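Local coordinates for protein Cry37AA1 (Bacillus thuringiensis, PDB 4RHZ) that forms a binary complex with Cry23Aa1 and binds calcium, probably acting as one component of an insecticidal crystal toxin, at residues G25-Y30 / S115-K120; A29-T32 / D37-I40. All coordinates share one frame; numbering follows the deposited sequence.

Contact 1. Residues G25-Y30 / S115-K120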
ATOM      1  N   GLY B  25      15.239 -23.878   8.267  1.00 36.78           N
ATOM      2  CA  GLY B  25      15.954 -23.974   6.979  1.00 34.57           C
ATOM      3  C   GLY B  25      16.922 -22.810   6.940  1.00 34.29           C
ATOM      4  O   GLY B  25      17.630 -22.582   7.924  1.00 35.21           O
ATOM      5  N   TYR B  26      16.913 -22.023   5.853  1.00 32.60           N
ATOM      6  CA  TYR B  26      17.798 -20.874   5.742  1.00 30.55           C
ATOM      7  C   TYR B  26      17.185 -19.861   4.787  1.00 29.76           C
ATOM      8  O   TYR B  26      16.343 -20.213   3.973  1.00 28.39           O
ATOM      9  CB  TYR B  26      19.230 -21.325   5.238  1.00 30.14           C
ATOM     10  CG  TYR B  26      19.235 -21.926   3.831  1.00 31.03           C
ATOM     11  CD1 TYR B  26      19.213 -21.089   2.682  1.00 26.97           C
ATOM     12  CD2 TYR B  26      19.217 -23.306   3.638  1.00 30.85           C
ATOM     13  CE1 TYR B  26      19.188 -21.629   1.392  1.00 29.84           C
ATOM     14  CE2 TYR B  26      19.236 -23.872   2.309  1.00 30.19           C
ATOM     15  CZ  TYR B  26      19.184 -23.009   1.224  1.00 32.73           C
ATOM     16  OH  TYR B  26      19.166 -23.491  -0.061  1.00 37.45           O
ATOM     17  N   ILE B  27      17.654 -18.619   4.865  1.00 29.40           N
ATOM     18  CA  ILE B  27      17.439 -17.610   3.851  1.00 29.02           C
ATOM     19  C   ILE B  27      18.810 -16.950   3.586  1.00 30.19           C
ATOM     20  O   ILE B  27      19.615 -16.665   4.528  1.00 30.37           O
ATOM     21  CB  ILE B  27      16.389 -16.536   4.290  1.00 29.87           C
ATOM     22  CG1 ILE B  27      14.999 -17.198   4.523  1.00 29.54           C
ATOM     23  CG2 ILE B  27      16.266 -15.355   3.262  1.00 27.78           C
ATOM     24  CD1 ILE B  27      14.113 -16.389   5.502  1.00 28.08           C
ATOM     25  N   LYS B  28      19.088 -16.708   2.319  1.00 29.42           N
ATOM     26  CA  LYS B  28      20.372 -16.136   1.931  1.00 30.68           C
ATOM     27  C   LYS B  28      20.164 -14.966   1.015  1.00 29.97           C
ATOM     28  O   LYS B  28      19.150 -14.875   0.359  1.00 31.16           O
ATOM     29  CB  LYS B  28      21.210 -17.156   1.184  1.00 29.47           C
ATOM     30  CG  LYS B  28      21.643 -18.300   2.083  1.00 34.37           C
ATOM     31  CD  LYS B  28      22.473 -19.298   1.285  1.00 37.49           C
ATOM     32  CE  LYS B  28      22.804 -20.513   2.139  1.00 41.86           C
ATOM     33  NZ  LYS B  28      23.590 -21.499   1.317  1.00 47.26           N
ATOM     34  N   ALA B  29      21.162 -14.120   0.947  1.00 29.29           N
ATOM     35  CA  ALA B  29      21.160 -12.988   0.072  1.00 29.47           C
ATOM     36  C   ALA B  29      22.480 -12.952  -0.741  1.00 28.77           C
ATOM     37  O   ALA B  29      23.485 -13.604  -0.351  1.00 27.38           O
ATOM     38  CB  ALA B  29      21.067 -11.762   0.923  1.00 28.88           C
ATOM     39  N   TYR B  30      22.493 -12.142  -1.794  1.00 27.85           N
ATOM     40  CA  TYR B  30      23.725 -11.775  -2.474  1.00 28.47           C
ATOM     41  C   TYR B  30      23.469 -10.462  -3.162  1.00 30.03           C
ATOM     42  O   TYR B  30      22.307 -10.140  -3.467  1.00 31.12           O
ATOM     43  CB  TYR B  30      24.148 -12.857  -3.523  1.00 27.53           C
ATOM     44  CG  TYR B  30      23.156 -13.149  -4.683  1.00 28.30           C
ATOM     45  CD1 TYR B  30      23.270 -12.509  -5.885  1.00 30.77           C
ATOM     46  CD2 TYR B  30      22.180 -14.108  -4.570  1.00 25.91           C
ATOM     47  CE1 TYR B  30      22.375 -12.740  -6.940  1.00 30.36           C
ATOM     48  CE2 TYR B  30      21.313 -14.399  -5.628  1.00 26.57           C
ATOM     49  CZ  TYR B  30      21.424 -13.695  -6.809  1.00 27.42           C
ATOM     50  OH  TYR B  30      20.574 -13.914  -7.869  1.00 24.06           O
ATOM     51  N   SER B 115       1.276 -19.482   2.931  1.00 33.82           N
ATOM     52  CA  SER B 115       2.623 -19.854   3.365  1.00 32.88           C
ATOM     53  C   SER B 115       3.677 -19.131   2.475  1.00 34.04           C
ATOM     54  O   SER B 115       3.801 -19.414   1.244  1.00 34.15           O
ATOM     55  CB  SER B 115       2.799 -21.366   3.245  1.00 32.78           C
ATOM     56  OG  SER B 115       1.779 -22.084   3.918  1.00 29.35           O
ATOM     57  N   TYR B 116       4.441 -18.207   3.076  1.00 33.34           N
ATOM     58  CA  TYR B 116       5.409 -17.408   2.334  1.00 32.35           C
ATOM     59  C   TYR B 116       6.298 -16.652   3.281  1.00 32.04           C
ATOM     60  O   TYR B 116       6.031 -16.671   4.473  1.00 31.80           O
ATOM     61  CB  TYR B 116       4.676 -16.408   1.439  1.00 32.12           C
ATOM     62  CG  TYR B 116       3.826 -15.348   2.139  1.00 31.77           C
ATOM     63  CD1 TYR B 116       4.304 -14.062   2.370  1.00 31.40           C
ATOM     64  CD2 TYR B 116       2.485 -15.603   2.458  1.00 34.91           C
ATOM     65  CE1 TYR B 116       3.462 -13.061   2.994  1.00 35.42           C
ATOM     66  CE2 TYR B 116       1.639 -14.596   3.084  1.00 28.63           C
ATOM     67  CZ  TYR B 116       2.134 -13.390   3.361  1.00 31.46           C
ATOM     68  OH  TYR B 116       1.294 -12.455   3.894  1.00 33.72           O
ATOM     69  N   VAL B 117       7.305 -15.924   2.762  1.00 29.93           N
ATOM     70  CA  VAL B 117       8.201 -15.141   3.603  1.00 28.05           C
ATOM     71  C   VAL B 117       8.383 -13.788   2.976  1.00 28.22           C
ATOM     72  O   VAL B 117       8.347 -13.720   1.735  1.00 27.89           O
ATOM     73  CB  VAL B 117       9.591 -15.820   3.639  1.00 28.81           C
ATOM     74  CG1 VAL B 117      10.574 -15.006   4.407  1.00 27.32           C
ATOM     75  CG2 VAL B 117       9.497 -17.194   4.274  1.00 26.39           C
ATOM     76  N   THR B 118       8.581 -12.717   3.769  1.00 25.96           N
ATOM     77  CA  THR B 118       8.893 -11.462   3.185  1.00 25.24           C
ATOM     78  C   THR B 118      10.209 -10.915   3.795  1.00 26.89           C
ATOM     79  O   THR B 118      10.572 -11.269   4.929  1.00 27.36           O
ATOM     80  CB  THR B 118       7.788 -10.406   3.408  1.00 28.30           C
ATOM     81  OG1 THR B 118       7.764  -9.990   4.776  1.00 30.92           O
ATOM     82  CG2 THR B 118       6.383 -10.830   2.901  1.00 24.00           C
ATOM     83  N   ILE B 119      10.953 -10.071   3.059  1.00 26.33           N
ATOM     84  CA  ILE B 119      12.193  -9.571   3.574  1.00 25.65           C
ATOM     85  C   ILE B 119      12.303  -8.140   3.204  1.00 27.36           C
ATOM     86  O   ILE B 119      12.111  -7.759   2.051  1.00 28.28           O
ATOM     87  CB  ILE B 119      13.449 -10.314   2.937  1.00 26.97           C
ATOM     88  CG1 ILE B 119      13.523 -11.762   3.363  1.00 27.71           C
ATOM     89  CG2 ILE B 119      14.777  -9.770   3.486  1.00 23.45           C
ATOM     90  CD1 ILE B 119      13.053 -12.642   2.393  1.00 29.66           C
ATOM     91  N   LYS B 120      12.687  -7.330   4.165  1.00 27.94           N
ATOM     92  CA  LYS B 120      12.841  -5.906   3.974  1.00 29.67           C
ATOM     93  C   LYS B 120      14.243  -5.624   4.408  1.00 29.50           C
ATOM     94  O   LYS B 120      14.701  -6.313   5.295  1.00 30.75           O
ATOM     95  CB  LYS B 120      11.906  -5.282   5.003  1.00 30.20           C
ATOM     96  CG  LYS B 120      12.154  -3.883   5.316  1.00 34.61           C
ATOM     97  CD  LYS B 120      11.378  -3.472   6.583  1.00 38.93           C
ATOM     98  CE  LYS B 120      11.536  -1.968   6.785  1.00 42.75           C
ATOM     99  NZ  LYS B 120      10.991  -1.559   8.122  1.00 48.43           N
TER
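Ile27 and Val117 meet through methyl groups, while the rings of their strands point away from the contact, on the opposite side of each strand. The ring of Tyr116 has the methyl CG2 of Thr118 at its edge, in the ring plane; the same ring stacks with Tyr13 and takes part in a cation-pi contact with Arg107. On the other strand, Tyr26 lies against Asp78, and Tyr30 reaches the partner protein, its OH hydrogen-bonded to Thr247 of the Cry23Aa1 chain.

Strand alternation sends Ile27, Val117 and Ile119 the other way, into the interior, and all three are buried. The backbones stay well apart, with Ile27 CA 9.6 Å from Val117 CA, so side chains alone bridge the gap. Ile27 does this with both of its branches. Its chi1 of -62° sets CG1 beside the backbone N and CG2 anti to it, so that CD1 is carried toward Val117 and CG2 toward Ile119. At the end of the longer arm, CD1 comes to 4.0 Å from Val117 CG1, the two side chains sliding past each other in opposite directions. The shorter arm, CG2, faces Ile119 CD1 at 4.3 Å.

This is the face-to-face packing of a beta sandwich, consistent with a C2-like fold: strand 26-30 belongs to one four-stranded antiparallel sheet and strand 115-125 to the other. Beta-branched residues suit such a layer, because they are at ease in extended backbone and carry apolar bulk close to the main chain. The contact itself is light, burying 100 Å² in all. Other strands add to the same layer: Ile10 touches both Ile27 and Val117, Phe12 packs on Ile27, and Val106 and Leu108 lie against Ile119. The bound calcium ion is about 13 Å from the side chain of Val117.

Contact 2. Residues A29-T32 / D37-I40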
ATOM      1  N   ALA B  29      21.162 -14.120   0.947  1.00 29.29           N
ATOM      2  CA  ALA B  29      21.160 -12.988   0.072  1.00 29.47           C
ATOM      3  C   ALA B  29      22.480 -12.952  -0.741  1.00 28.77           C
ATOM      4  O   ALA B  29      23.485 -13.604  -0.351  1.00 27.38           O
ATOM      5  CB  ALA B  29      21.067 -11.762   0.923  1.00 28.88           C
ATOM      6  N   TYR B  30      22.493 -12.142  -1.794  1.00 27.85           N
ATOM      7  CA  TYR B  30      23.725 -11.775  -2.474  1.00 28.47           C
ATOM      8  C   TYR B  30      23.469 -10.462  -3.162  1.00 30.03           C
ATOM      9  O   TYR B  30      22.307 -10.140  -3.467  1.00 31.12           O
ATOM     10  CB  TYR B  30      24.148 -12.857  -3.523  1.00 27.53           C
ATOM     11  CG  TYR B  30      23.156 -13.149  -4.683  1.00 28.30           C
ATOM     12  CD1 TYR B  30      23.270 -12.509  -5.885  1.00 30.77           C
ATOM     13  CD2 TYR B  30      22.180 -14.108  -4.570  1.00 25.91           C
ATOM     14  CE1 TYR B  30      22.375 -12.740  -6.940  1.00 30.36           C
ATOM     15  CE2 TYR B  30      21.313 -14.399  -5.628  1.00 26.57           C
ATOM     16  CZ  TYR B  30      21.424 -13.695  -6.809  1.00 27.42           C
ATOM     17  OH  TYR B  30      20.574 -13.914  -7.869  1.00 24.06           O
ATOM     18  N   LEU B  31      24.518  -9.721  -3.477  1.00 30.57           N
ATOM     19  CA  LEU B  31      24.355  -8.498  -4.234  1.00 32.48           C
ATOM     20  C   LEU B  31      24.172  -8.722  -5.731  1.00 33.64           C
ATOM     21  O   LEU B  31      23.050  -8.558  -6.272  1.00 33.41           O
ATOM     22  CB  LEU B  31      25.505  -7.528  -3.971  1.00 33.00           C
ATOM     23  CG  LEU B  31      25.385  -6.703  -2.668  1.00 35.43           C
ATOM     24  CD1 LEU B  31      24.854  -7.462  -1.478  1.00 32.83           C
ATOM     25  CD2 LEU B  31      26.754  -6.041  -2.266  1.00 35.79           C
ATOM     26  N   THR B  32      25.249  -9.106  -6.416  1.00 34.31           N
ATOM     27  CA  THR B  32      25.149  -9.217  -7.878  1.00 33.46           C
ATOM     28  C   THR B  32      25.611 -10.536  -8.377  1.00 33.18           C
ATOM     29  O   THR B  32      25.239 -10.927  -9.502  1.00 32.88           O
ATOM     30  CB  THR B  32      25.911  -8.126  -8.585  1.00 33.99           C
ATOM     31  OG1 THR B  32      27.215  -8.081  -8.041  1.00 37.66           O
ATOM     32  CG2 THR B  32      25.249  -6.697  -8.296  1.00 34.36           C
ATOM     33  N   ASP B  37      26.798 -15.515  -1.948  1.00 30.68           N
ATOM     34  CA  ASP B  37      25.638 -15.371  -1.140  1.00 32.27           C
ATOM     35  C   ASP B  37      25.980 -15.570   0.334  1.00 33.02           C
ATOM     36  O   ASP B  37      27.000 -16.153   0.694  1.00 32.71           O
ATOM     37  CB  ASP B  37      24.551 -16.337  -1.588  1.00 30.52           C
ATOM     38  CG  ASP B  37      24.993 -17.770  -1.474  1.00 34.78           C
ATOM     39  OD1 ASP B  37      24.151 -18.676  -1.647  1.00 37.51           O
ATOM     40  OD2 ASP B  37      26.184 -18.010  -1.202  1.00 34.42           O
ATOM     41  N   PHE B  38      25.097 -15.099   1.197  1.00 33.46           N
ATOM     42  CA  PHE B  38      25.368 -15.191   2.617  1.00 33.13           C
ATOM     43  C   PHE B  38      24.074 -15.392   3.371  1.00 33.68           C
ATOM     44  O   PHE B  38      23.037 -14.933   2.914  1.00 33.14           O
ATOM     45  CB  PHE B  38      26.148 -13.957   3.057  1.00 32.24           C
ATOM     46  CG  PHE B  38      25.554 -12.644   2.627  1.00 29.92           C
ATOM     47  CD1 PHE B  38      24.693 -11.956   3.475  1.00 28.70           C
ATOM     48  CD2 PHE B  38      25.904 -12.057   1.426  1.00 28.61           C
ATOM     49  CE1 PHE B  38      24.144 -10.730   3.134  1.00 27.26           C
ATOM     50  CE2 PHE B  38      25.386 -10.817   1.041  1.00 28.74           C
ATOM     51  CZ  PHE B  38      24.464 -10.146   1.903  1.00 29.40           C
ATOM     52  N   GLU B  39      24.109 -16.127   4.469  1.00 34.44           N
ATOM     53  CA  GLU B  39      22.909 -16.259   5.279  1.00 37.03           C
ATOM     54  C   GLU B  39      22.545 -15.033   6.065  1.00 36.32           C
ATOM     55  O   GLU B  39      23.407 -14.368   6.664  1.00 36.44           O
ATOM     56  CB  GLU B  39      22.862 -17.470   6.217  1.00 37.76           C
ATOM     57  CG  GLU B  39      24.134 -17.959   6.695  1.00 47.45           C
ATOM     58  CD  GLU B  39      24.788 -18.855   5.668  1.00 55.98           C
ATOM     59  OE1 GLU B  39      25.772 -18.347   5.054  1.00 59.55           O
ATOM     60  OE2 GLU B  39      24.323 -20.026   5.496  1.00 59.03           O
ATOM     61  N   ILE B  40      21.258 -14.720   5.994  1.00 35.10           N
ATOM     62  CA  ILE B  40      20.657 -13.709   6.854  1.00 35.44           C
ATOM     63  C   ILE B  40      19.746 -14.350   7.907  1.00 35.58           C
ATOM     64  O   ILE B  40      19.322 -13.693   8.849  1.00 35.83           O
ATOM     65  CB  ILE B  40      19.949 -12.582   6.013  1.00 34.91           C
ATOM     66  CG1 ILE B  40      18.671 -13.100   5.331  1.00 33.39           C
ATOM     67  CG2 ILE B  40      20.969 -12.012   5.014  1.00 35.63           C
ATOM     68  CD1 ILE B  40      17.720 -11.989   4.738  1.00 31.69           C
TER
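With CG tucked between its backbone N and carbonyl carbon (chi1 50°), Phe38 swings its ring across to the neighbouring strand and over Ala29. Ala29 CB then sits over a ring face, 4.2 Å from the centroid and 25° off the ring normal, a CH-pi contact for which a small methyl on the facing strand is well suited. Leu31 comes to the same ring at its edge, where CD1 is 4.2 Å from Phe38 CE2. Ile40 adds its CG2 methyl, 4.1 Å from Ala29 CB, and so extends the apolar patch along the strand.

Beneath these side chains Ala29 and Phe38 form an antiparallel hydrogen-bonded pair. Ala29 N donates to Phe38 O at 2.8 Å, in the carbonyl plane and fairly straight (161°); the return bond from Phe38 N to Ala29 O is less surely placed. Next along, Tyr30 CB packs on Asp37 CB at 4.0 Å, while Asp37 OD1 is held by the hydroxyl of Tyr76. Phe38 also touches Ile60 and Ile62 of strand 55-62 in the other sheet. The whole is the loop end of a beta hairpin, strands 26-30 and 38-43, at the margin of a beta sandwich.

The centres of contacts 1 and 2 lie 10 Å apart, and both start from strand 26-30, sharing Ala29 and Tyr30. Along the chain 29-32 overlaps the end of 25-30; a short loop leads back to 37-40, and 115-120 follows much later, in the final strand. The two contacts hold that first strand in different directions: contact 2 ties it to the outermost strand 38-43, contact 1 across the sandwich to the second sheet. A probable hydrogen bond from Ile40 N to Ile27 O, 2.9 Å, joins them. Strand 26-30 lies between edge strand 38-43 and inner strand 73-81, its inward side chains meeting the second sheet and its shared end lying at the partner-chain interface.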